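Local coordinates for putative creatinine amidohydrolase (Bacteroides fragilis, PDB 3LUB), which is a creatininase-superfamily protein that binds two zinc ions and probably hydrolyses carbon-nitrogen bonds in linear amides, at residues W146-E157 with K228-K239; A158-T169 with D215-K223. One frame throughout, in Å; residues are numbered along the deposited sequence.

Contact 1: W146-E157 with K228-K239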
loop_
_atom_site.group_PDB
_atom_site.type_symbol
_atom_site.label_atom_id
_atom_site.label_comp_id
_atom_site.label_asym_id
_atom_site.label_seq_id
_atom_site.Cartn_x
_atom_site.Cartn_y
_atom_site.Cartn_z
ATOM N N TRP F 146 17.520 -10.514 22.555
ATOM C CA TRP F 146 18.753 -10.939 23.242
ATOM C C TRP F 146 18.478 -11.161 24.734
ATOM O O TRP F 146 19.006 -12.061 25.342
ATOM C CB TRP F 146 19.955 -9.951 23.008
ATOM C CG TRP F 146 19.818 -8.650 23.720
ATOM C CD1 TRP F 146 19.229 -7.531 23.237
ATOM C CD2 TRP F 146 20.193 -8.356 25.082
ATOM N NE1 TRP F 146 19.250 -6.545 24.177
ATOM C CE2 TRP F 146 19.832 -7.026 25.327
ATOM C CE3 TRP F 146 20.814 -9.086 26.099
ATOM C CZ2 TRP F 146 20.054 -6.401 26.569
ATOM C CZ3 TRP F 146 21.069 -8.467 27.302
ATOM C CH2 TRP F 146 20.682 -7.137 27.535
ATOM N N PHE F 147 17.592 -10.355 25.313
ATOM C CA PHE F 147 17.411 -10.360 26.749
ATOM C C PHE F 147 16.437 -11.444 27.218
ATOM O O PHE F 147 16.116 -11.511 28.387
ATOM C CB PHE F 147 16.981 -8.994 27.228
ATOM C CG PHE F 147 15.784 -8.466 26.516
ATOM C CD1 PHE F 147 14.502 -8.861 26.897
ATOM C CD2 PHE F 147 15.930 -7.591 25.446
ATOM C CE1 PHE F 147 13.392 -8.392 26.216
ATOM C CE2 PHE F 147 14.829 -7.128 24.781
ATOM C CZ PHE F 147 13.554 -7.522 25.173
ATOM N N GLU F 148 15.991 -12.297 26.299
ATOM C CA GLU F 148 15.207 -13.479 26.609
ATOM C C GLU F 148 15.961 -14.782 26.385
ATOM O O GLU F 148 15.456 -15.860 26.725
ATOM C CB GLU F 148 13.936 -13.488 25.759
ATOM C CG GLU F 148 12.902 -12.572 26.318
ATOM C CD GLU F 148 11.722 -12.354 25.393
ATOM O OE1 GLU F 148 11.709 -12.910 24.256
ATOM O OE2 GLU F 148 10.832 -11.571 25.812
ATOM N N VAL F 149 17.174 -14.707 25.859
ATOM C CA VAL F 149 17.956 -15.917 25.604
ATOM C C VAL F 149 18.289 -16.587 26.951
ATOM O O VAL F 149 18.222 -17.821 27.078
ATOM C CB VAL F 149 19.188 -15.595 24.719
ATOM C CG1 VAL F 149 20.190 -16.771 24.643
ATOM C CG2 VAL F 149 18.697 -15.146 23.293
ATOM N N VAL F 150 18.605 -15.757 27.953
ATOM C CA VAL F 150 18.788 -16.165 29.354
ATOM C C VAL F 150 17.975 -15.186 30.183
ATOM O O VAL F 150 18.041 -13.989 29.939
ATOM C CB VAL F 150 20.261 -16.057 29.761
ATOM C CG1 VAL F 150 20.429 -16.426 31.233
ATOM C CG2 VAL F 150 21.116 -16.972 28.886
ATOM N N SER F 151 17.218 -15.684 31.162
ATOM C CA SER F 151 16.440 -14.808 32.072
ATOM C C SER F 151 17.372 -13.978 32.955
ATOM O O SER F 151 18.354 -14.500 33.478
ATOM C CB SER F 151 15.514 -15.647 32.983
ATOM O OG SER F 151 14.660 -14.825 33.777
ATOM N N PRO F 152 17.057 -12.695 33.150
ATOM C CA PRO F 152 17.872 -11.822 33.991
ATOM C C PRO F 152 17.721 -12.134 35.462
ATOM O O PRO F 152 18.607 -11.811 36.281
ATOM C CB PRO F 152 17.327 -10.413 33.691
ATOM C CG PRO F 152 15.911 -10.619 33.205
ATOM C CD PRO F 152 15.888 -11.999 32.573
ATOM N N LYS F 153 16.599 -12.763 35.796
ATOM C CA LYS F 153 16.364 -13.191 37.163
ATOM C C LYS F 153 17.532 -14.080 37.654
ATOM O O LYS F 153 17.995 -15.000 36.970
ATOM C CB LYS F 153 14.980 -13.847 37.259
ATOM C CG LYS F 153 13.825 -12.832 36.944
ATOM C CD LYS F 153 12.554 -13.536 36.464
ATOM C CE LYS F 153 11.794 -14.250 37.614
ATOM N NZ LYS F 153 10.515 -14.910 37.150
ATOM N N GLY F 154 18.050 -13.731 38.824
ATOM C CA GLY F 154 19.322 -14.280 39.310
ATOM C C GLY F 154 20.539 -13.398 39.073
ATOM O O GLY F 154 21.431 -13.326 39.925
ATOM N N TYR F 155 20.593 -12.721 37.923
ATOM C CA TYR F 155 21.784 -11.939 37.547
ATOM C C TYR F 155 21.767 -10.494 38.083
ATOM O O TYR F 155 22.803 -9.818 38.125
ATOM C CB TYR F 155 21.966 -11.987 36.027
ATOM C CG TYR F 155 22.443 -13.361 35.520
ATOM C CD1 TYR F 155 23.802 -13.660 35.495
ATOM C CD2 TYR F 155 21.551 -14.340 35.070
ATOM C CE1 TYR F 155 24.273 -14.893 35.045
ATOM C CE2 TYR F 155 22.019 -15.607 34.627
ATOM C CZ TYR F 155 23.381 -15.864 34.625
ATOM O OH TYR F 155 23.941 -17.057 34.212
ATOM N N PHE F 156 20.593 -10.034 38.486
ATOM C CA PHE F 156 20.381 -8.664 38.918
ATOM C C PHE F 156 19.484 -8.628 40.146
ATOM O O PHE F 156 18.745 -9.565 40.403
ATOM C CB PHE F 156 19.780 -7.848 37.746
ATOM C CG PHE F 156 20.606 -7.948 36.484
ATOM C CD1 PHE F 156 21.786 -7.215 36.346
ATOM C CD2 PHE F 156 20.257 -8.828 35.482
ATOM C CE1 PHE F 156 22.581 -7.350 35.208
ATOM C CE2 PHE F 156 21.022 -8.946 34.352
ATOM C CZ PHE F 156 22.199 -8.212 34.214
ATOM N N GLU F 157 19.557 -7.535 40.901
ATOM C CA GLU F 157 18.839 -7.401 42.161
ATOM C C GLU F 157 17.460 -6.770 42.004
ATOM O O GLU F 157 16.488 -7.266 42.563
ATOM C CB GLU F 157 19.658 -6.559 43.155
ATOM C CG GLU F 157 21.030 -7.144 43.515
ATOM C CD GLU F 157 21.861 -6.225 44.441
ATOM O OE1 GLU F 157 21.574 -6.162 45.668
ATOM O OE2 GLU F 157 22.817 -5.589 43.940
ATOM N N LYS F 228 28.263 -7.203 36.711
ATOM C CA LYS F 228 26.972 -7.868 36.547
ATOM C C LYS F 228 26.630 -8.078 35.064
ATOM O O LYS F 228 26.139 -9.122 34.694
ATOM C CB LYS F 228 25.854 -7.101 37.230
ATOM C CG LYS F 228 25.853 -7.146 38.747
ATOM C CD LYS F 228 24.740 -6.274 39.254
ATOM C CE LYS F 228 24.533 -6.401 40.712
ATOM N NZ LYS F 228 23.587 -5.367 41.276
ATOM N N GLY F 229 26.916 -7.089 34.229
ATOM C CA GLY F 229 26.616 -7.145 32.789
ATOM C C GLY F 229 27.460 -8.191 32.089
ATOM O O GLY F 229 26.970 -8.971 31.271
ATOM N N GLU F 230 28.742 -8.216 32.453
ATOM C CA GLU F 230 29.698 -9.185 31.898
ATOM C C GLU F 230 29.271 -10.605 32.151
ATOM O O GLU F 230 29.379 -11.461 31.254
ATOM C CB GLU F 230 31.081 -8.959 32.494
ATOM C CG GLU F 230 32.117 -9.962 32.048
ATOM C CD GLU F 230 33.492 -9.655 32.639
ATOM O OE1 GLU F 230 33.579 -9.296 33.845
ATOM O OE2 GLU F 230 34.480 -9.752 31.880
ATOM N N ARG F 231 28.803 -10.870 33.369
ATOM C CA ARG F 231 28.409 -12.226 33.742
ATOM C C ARG F 231 27.115 -12.724 33.081
ATOM O O ARG F 231 27.011 -13.890 32.704
ATOM C CB ARG F 231 28.312 -12.332 35.265
ATOM C CG ARG F 231 29.653 -12.075 35.876
ATOM C CD ARG F 231 29.724 -12.443 37.305
ATOM N NE ARG F 231 31.099 -12.297 37.765
ATOM C CZ ARG F 231 31.495 -12.445 39.026
ATOM N NH1 ARG F 231 30.625 -12.767 39.992
ATOM N NH2 ARG F 231 32.779 -12.271 39.318
ATOM N N TYR F 232 26.140 -11.841 32.979
ATOM C CA TYR F 232 24.904 -12.111 32.278
ATOM C C TYR F 232 25.120 -12.386 30.801
ATOM O O TYR F 232 24.467 -13.268 30.258
ATOM C CB TYR F 232 23.946 -10.939 32.459
ATOM C CG TYR F 232 22.544 -11.080 31.883
ATOM C CD1 TYR F 232 21.778 -12.246 32.064
ATOM C CD2 TYR F 232 21.958 -10.016 31.209
ATOM C CE1 TYR F 232 20.500 -12.342 31.564
ATOM C CE2 TYR F 232 20.672 -10.107 30.720
ATOM C CZ TYR F 232 19.955 -11.268 30.881
ATOM O OH TYR F 232 18.694 -11.330 30.355
ATOM N N VAL F 233 25.996 -11.642 30.120
ATOM C CA VAL F 233 26.113 -11.828 28.663
ATOM C C VAL F 233 26.859 -13.080 28.318
ATOM O O VAL F 233 26.619 -13.649 27.250
ATOM C CB VAL F 233 26.680 -10.582 27.873
ATOM C CG1 VAL F 233 25.798 -9.334 28.124
ATOM C CG2 VAL F 233 28.164 -10.317 28.152
ATOM N N LYS F 234 27.725 -13.560 29.214
ATOM C CA LYS F 234 28.468 -14.801 28.938
ATOM C C LYS F 234 27.573 -15.959 28.481
ATOM O O LYS F 234 27.779 -16.496 27.388
ATOM C CB LYS F 234 29.375 -15.224 30.114
ATOM C CG LYS F 234 30.527 -16.129 29.659
ATOM C CD LYS F 234 31.220 -16.845 30.852
ATOM C CE LYS F 234 32.300 -17.820 30.350
ATOM N NZ LYS F 234 33.068 -18.444 31.464
ATOM N N PRO F 235 26.565 -16.347 29.293
ATOM C CA PRO F 235 25.664 -17.410 28.815
ATOM C C PRO F 235 24.816 -17.076 27.558
ATOM O O PRO F 235 24.526 -17.978 26.739
ATOM C CB PRO F 235 24.752 -17.653 30.034
ATOM C CG PRO F 235 24.801 -16.381 30.806
ATOM C CD PRO F 235 26.187 -15.892 30.644
ATOM N N ILE F 236 24.405 -15.807 27.424
ATOM C CA ILE F 236 23.631 -15.332 26.250
ATOM C C ILE F 236 24.478 -15.595 24.998
ATOM O O ILE F 236 24.040 -16.237 24.028
ATOM C CB ILE F 236 23.222 -13.800 26.406
ATOM C CG1 ILE F 236 22.278 -13.597 27.601
ATOM C CG2 ILE F 236 22.562 -13.239 25.135
ATOM C CD1 ILE F 236 22.046 -12.111 28.004
ATOM N N VAL F 237 25.725 -15.143 25.058
ATOM C CA VAL F 237 26.674 -15.289 23.943
ATOM C C VAL F 237 26.915 -16.728 23.557
ATOM O O VAL F 237 26.922 -17.075 22.366
ATOM C CB VAL F 237 28.001 -14.561 24.256
ATOM C CG1 VAL F 237 29.128 -15.091 23.329
ATOM C CG2 VAL F 237 27.774 -13.009 24.100
ATOM N N GLU F 238 27.056 -17.584 24.567
ATOM C CA GLU F 238 27.317 -19.003 24.338
ATOM C C GLU F 238 26.104 -19.735 23.732
ATOM O O GLU F 238 26.244 -20.559 22.803
ATOM C CB GLU F 238 27.768 -19.654 25.678
ATOM C CG GLU F 238 28.432 -21.032 25.497
ATOM C CD GLU F 238 27.434 -22.113 25.136
ATOM O OE1 GLU F 238 26.320 -22.099 25.711
ATOM O OE2 GLU F 238 27.744 -22.962 24.264
ATOM N N LYS F 239 24.906 -19.435 24.243
ATOM C CA LYS F 239 23.679 -19.987 23.633
ATOM C C LYS F 239 23.456 -19.516 22.198
ATOM O O LYS F 239 23.036 -20.292 21.354
ATOM C CB LYS F 239 22.438 -19.641 24.445
ATOM C CG LYS F 239 22.115 -20.592 25.575
ATOM C CD LYS F 239 20.650 -20.379 26.041
ATOM C CE LYS F 239 20.404 -20.969 27.431
ATOM N NZ LYS F 239 21.026 -22.324 27.601
HETATM O O HOH W 1 25.003 -10.632 36.730
#
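Tyr-232 stands at the centre of an aromatic cluster with Tyr-155 and Phe-156, where the loop 146-157 of this creatininase-family fold lies along helix 226-249. Its CG is anti to the backbone N (chi1 -175°), which sends the ring off the helix and in among the loop residues. Phe-156 comes at one face edge-on, planes at 86°, with its CE2 3.4 Å from Tyr-232 CD2. The opposite face is covered from within the helix by Ile-236 CD1, which also touches the edge of the Trp-146 indole at CE3. Tyr-155 takes a different attitude: it crosses Tyr-232 with the planes at 46°, and the CD1 atom of Tyr-232 sits over a face of the Tyr-155 ring, toward the rim. At the far end of the ring Tyr-232 OH donates to Val-150 O at 2.8 Å, while Pro-152 lies alongside, its CD 3.6 Å from the same OH. Val-150 turns CG2 onto Pro-235 CB and Ile-236 CG1; Val-149 CG1 meets Lys-239 CB at 3.7 Å. Trp-146 also packs on helix 42-62 and lies close to the zinc ligand Glu-168. Toward the start of the helix a water bridges Tyr-155 O and Lys-228 O. Beyond it the extended Lys-228 chain carries NZ, which it shares with Glu-166, to Glu-157 OE2, a 2.8 Å salt bridge made on the anti lone pair of that oxygen.

Contact 2: A158-T169 with D215-K223. With ZN (zinc ion), chain B.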
loop_
_atom_site.group_PDB
_atom_site.type_symbol
_atom_site.label_atom_id
_atom_site.label_comp_id
_atom_site.label_asym_id
_atom_site.label_seq_id
_atom_site.Cartn_x
_atom_site.Cartn_y
_atom_site.Cartn_z
ATOM N N ALA F 158 17.378 -5.652 41.284
ATOM C CA ALA F 158 16.111 -4.949 41.118
ATOM C C ALA F 158 15.041 -5.905 40.600
ATOM O O ALA F 158 15.288 -6.707 39.682
ATOM C CB ALA F 158 16.272 -3.761 40.181
ATOM N N GLU F 159 13.862 -5.837 41.207
ATOM C CA GLU F 159 12.780 -6.757 40.837
ATOM C C GLU F 159 12.033 -6.224 39.622
ATOM O O GLU F 159 11.749 -6.989 38.705
ATOM C CB GLU F 159 11.851 -7.032 42.021
ATOM C CG GLU F 159 11.758 -8.549 42.384
ATOM C CD GLU F 159 11.554 -8.772 43.882
ATOM O OE1 GLU F 159 10.889 -7.913 44.517
ATOM O OE2 GLU F 159 12.063 -9.789 44.424
ATOM N N ILE F 160 11.751 -4.919 39.602
ATOM C CA ILE F 160 11.251 -4.258 38.399
ATOM C C ILE F 160 12.453 -3.837 37.536
ATOM O O ILE F 160 13.363 -3.126 37.988
ATOM C CB ILE F 160 10.290 -3.045 38.703
ATOM C CG1 ILE F 160 9.066 -3.508 39.539
ATOM C CG2 ILE F 160 9.810 -2.414 37.398
ATOM C CD1 ILE F 160 8.174 -2.379 40.083
ATOM N N ASP F 161 12.445 -4.300 36.296
ATOM C CA ASP F 161 13.568 -4.116 35.387
ATOM C C ASP F 161 13.080 -4.389 33.971
ATOM O O ASP F 161 13.425 -5.416 33.393
ATOM C CB ASP F 161 14.713 -5.072 35.800
ATOM C CG ASP F 161 16.009 -4.889 34.981
ATOM O OD1 ASP F 161 16.116 -3.969 34.138
ATOM O OD2 ASP F 161 16.923 -5.727 35.175
ATOM N N ASP F 162 12.258 -3.470 33.442
ATOM C CA ASP F 162 11.680 -3.616 32.101
ATOM C C ASP F 162 12.358 -2.732 31.045
ATOM O O ASP F 162 12.452 -3.135 29.899
ATOM C CB ASP F 162 10.171 -3.298 32.103
ATOM C CG ASP F 162 9.349 -4.288 32.922
ATOM O OD1 ASP F 162 9.697 -5.498 32.948
ATOM O OD2 ASP F 162 8.343 -3.849 33.538
ATOM N N HIS F 163 12.802 -1.531 31.405
ATOM C CA HIS F 163 13.348 -0.615 30.407
ATOM C C HIS F 163 14.398 0.305 31.020
ATOM O O HIS F 163 14.090 1.064 31.931
ATOM C CB HIS F 163 12.217 0.195 29.779
ATOM C CG HIS F 163 12.687 1.183 28.772
ATOM N ND1 HIS F 163 13.204 0.809 27.552
ATOM C CD2 HIS F 163 12.738 2.533 28.803
ATOM C CE1 HIS F 163 13.550 1.886 26.876
ATOM N NE2 HIS F 163 13.274 2.945 27.605
ATOM N N ALA F 164 15.630 0.246 30.505
ATOM C CA ALA F 164 16.714 1.118 30.984
ATOM C C ALA F 164 16.998 0.858 32.478
ATOM O O ALA F 164 17.378 1.759 33.211
ATOM C CB ALA F 164 16.359 2.602 30.776
ATOM N N GLY F 165 16.796 -0.373 32.905
ATOM C CA GLY F 165 16.868 -0.743 34.305
ATOM C C GLY F 165 18.225 -1.298 34.604
ATOM O O GLY F 165 19.197 -0.930 33.958
ATOM N N GLU F 166 18.294 -2.203 35.573
ATOM C CA GLU F 166 19.572 -2.668 36.067
ATOM C C GLU F 166 20.284 -3.486 35.046
ATOM O O GLU F 166 21.474 -3.325 34.866
ATOM C CB GLU F 166 19.415 -3.456 37.382
ATOM C CG GLU F 166 20.748 -3.675 38.132
ATOM C CD GLU F 166 20.576 -4.461 39.427
ATOM O OE1 GLU F 166 19.649 -4.140 40.189
ATOM O OE2 GLU F 166 21.362 -5.394 39.659
ATOM N N SER F 167 19.567 -4.373 34.375
ATOM C CA SER F 167 20.151 -5.268 33.399
ATOM C C SER F 167 20.684 -4.553 32.151
ATOM O O SER F 167 21.811 -4.836 31.694
ATOM C CB SER F 167 19.107 -6.318 32.984
ATOM O OG SER F 167 17.879 -5.700 32.623
ATOM N N GLU F 168 19.859 -3.691 31.552
ATOM C CA GLU F 168 20.302 -2.950 30.370
ATOM C C GLU F 168 21.458 -2.024 30.743
ATOM O O GLU F 168 22.395 -1.842 29.956
ATOM C CB GLU F 168 19.164 -2.129 29.740
ATOM C CG GLU F 168 18.480 -2.811 28.570
ATOM C CD GLU F 168 17.543 -1.909 27.776
ATOM O OE1 GLU F 168 16.922 -1.004 28.375
ATOM O OE2 GLU F 168 17.382 -2.163 26.544
ATOM N N THR F 169 21.368 -1.384 31.910
ATOM C CA THR F 169 22.451 -0.485 32.342
ATOM C C THR F 169 23.744 -1.259 32.559
ATOM O O THR F 169 24.792 -0.812 32.128
ATOM C CB THR F 169 22.113 0.308 33.604
ATOM O OG1 THR F 169 20.883 1.014 33.402
ATOM C CG2 THR F 169 23.198 1.299 33.886
ATOM N N ASP F 215 10.919 9.490 34.305
ATOM C CA ASP F 215 12.182 9.768 33.596
ATOM C C ASP F 215 12.366 8.940 32.318
ATOM O O ASP F 215 13.428 8.987 31.721
ATOM C CB ASP F 215 13.369 9.574 34.551
ATOM C CG ASP F 215 13.321 8.247 35.278
ATOM O OD1 ASP F 215 12.981 7.247 34.639
ATOM O OD2 ASP F 215 13.608 8.210 36.490
ATOM N N SER F 216 11.313 8.206 31.923
ATOM C CA SER F 216 11.270 7.331 30.731
ATOM C C SER F 216 11.826 5.929 31.005
ATOM O O SER F 216 11.689 5.044 30.185
ATOM C CB SER F 216 11.953 7.974 29.498
ATOM O OG SER F 216 13.346 7.733 29.462
ATOM N N GLY F 217 12.429 5.721 32.168
ATOM C CA GLY F 217 12.852 4.386 32.582
ATOM C C GLY F 217 11.736 3.641 33.286
ATOM O O GLY F 217 10.839 4.245 33.888
ATOM N N VAL F 218 11.783 2.319 33.194
ATOM C CA VAL F 218 10.919 1.427 33.983
ATOM C C VAL F 218 11.824 0.453 34.746
ATOM O O VAL F 218 12.215 -0.569 34.215
ATOM C CB VAL F 218 9.923 0.596 33.089
ATOM C CG1 VAL F 218 9.018 -0.297 33.962
ATOM C CG2 VAL F 218 9.077 1.488 32.215
ATOM N N GLY F 219 12.135 0.786 36.004
ATOM C CA GLY F 219 13.063 0.010 36.823
ATOM C C GLY F 219 14.218 0.877 37.309
ATOM O O GLY F 219 14.756 1.695 36.537
ATOM N N ASN F 220 14.588 0.697 38.590
ATOM C CA ASN F 220 15.742 1.369 39.206
ATOM C C ASN F 220 17.042 0.700 38.754
ATOM O O ASN F 220 17.256 -0.479 39.033
ATOM C CB ASN F 220 15.631 1.357 40.746
ATOM C CG ASN F 220 16.569 2.348 41.409
ATOM O OD1 ASN F 220 17.648 2.634 40.893
ATOM N ND2 ASN F 220 16.138 2.917 42.538
ATOM N N PRO F 221 17.912 1.448 38.023
ATOM C CA PRO F 221 19.155 0.938 37.476
ATOM C C PRO F 221 20.371 1.167 38.365
ATOM O O PRO F 221 21.486 0.871 37.950
ATOM C CB PRO F 221 19.317 1.804 36.236
ATOM C CG PRO F 221 18.823 3.098 36.667
ATOM C CD PRO F 221 17.743 2.854 37.648
ATOM N N LYS F 222 20.161 1.709 39.553
ATOM C CA LYS F 222 21.260 2.229 40.346
ATOM C C LYS F 222 22.229 1.217 41.022
ATOM O O LYS F 222 23.312 1.603 41.388
ATOM C CB LYS F 222 20.746 3.327 41.300
ATOM C CG LYS F 222 20.274 4.569 40.494
ATOM C CD LYS F 222 19.858 5.751 41.363
ATOM C CE LYS F 222 19.087 6.784 40.545
ATOM N NZ LYS F 222 18.664 8.045 41.304
ATOM N N LYS F 223 21.886 -0.068 41.086
ATOM C CA LYS F 223 22.835 -1.103 41.507
ATOM C C LYS F 223 23.531 -1.782 40.334
ATOM O O LYS F 223 24.268 -2.767 40.532
ATOM C CB LYS F 223 22.138 -2.140 42.396
ATOM C CG LYS F 223 21.311 -1.497 43.509
ATOM C CD LYS F 223 20.737 -2.507 44.484
ATOM C CE LYS F 223 20.127 -1.777 45.687
ATOM N NZ LYS F 223 19.561 -2.709 46.715
HETATM ZN ZN ZN B . 16.281 -0.857 25.717
HETATM O O HOH W 2 16.068 -2.298 37.279
HETATM O O HOH W 3 13.214 -1.385 40.248
HETATM O O HOH W 4 14.286 -1.387 26.033
HETATM O O HOH W 5 15.155 3.023 34.283
HETATM O O HOH W 6 19.291 -1.528 40.477
#
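Ser-216 O approaches the edge of the His-163 imidazole, 3.1 Å from CD2. Just before it, Asp-215 folds into an Asx turn, its OD1 accepting from Gly-217 N. With chi1 at 179° the imidazole extends directly away from its own backbone N, which brings ND1 to a zinc-bound water, while NE2 bonds to Pro-33 O. Gly-217 brings its CA to His-163 O, and Val-218 pairs with His-163 in a single antiparallel, hydrogen-bonded bridge. Val-218 N donates to His-163 O at 2.9 Å, in the carbonyl plane, while Val-218 O takes both His-163 N and Asp-162 N at 3.0 Å. Two residues facing one make this a classic beta bulge. The Val-218 side chain rests its CG1 against Asp-162 and, at 4.1 Å, Ile-160 CG2. Gly-219, with no side chain, lets its CA come within 3.4 Å of Ile-160 O. At Asn-220 the two segments are joined through water: one water joins Ile-160 O, Glu-166 N and Asn-220 O, and another links Glu-166 OE1, Asn-220 O and Lys-223 N. Pro-221 packs CB against Gly-165 O and Thr-169 OG1 at the first turn of helix 166-175, which also carries Glu-168. That carboxylate binds zinc through OE2 at 1.9 Å, with His-34 and Asp-43 completing the protein ligands, while its OE1 accepts from Ala-164 N. Lys-223 lies with its CB 3.9 Å from Glu-166 OE1, the carboxylate whose OE2 forms a salt bridge with Lys-228.

Leaving strand 140-145, one of the two outermost strands of the parallel sheet within this chain, the chain enters 146-157 and runs straight on into 158-169, which leads into helix 166-175. After some 45 residues, 215-223 returns to 158-169 and contact 2 closes the inner loop. A few residues later helix 226-249 begins, and its 228-239 part closes the wider loop of contact 1, so the two contacts nest rather than cross. They also meet directly: Lys-228 NZ makes a probable hydrogen bond to Lys-223 O, and Phe-156 packs on Ser-167. Together they tie the last long helix and the loop before it to the zinc-bearing start of helix 166-175.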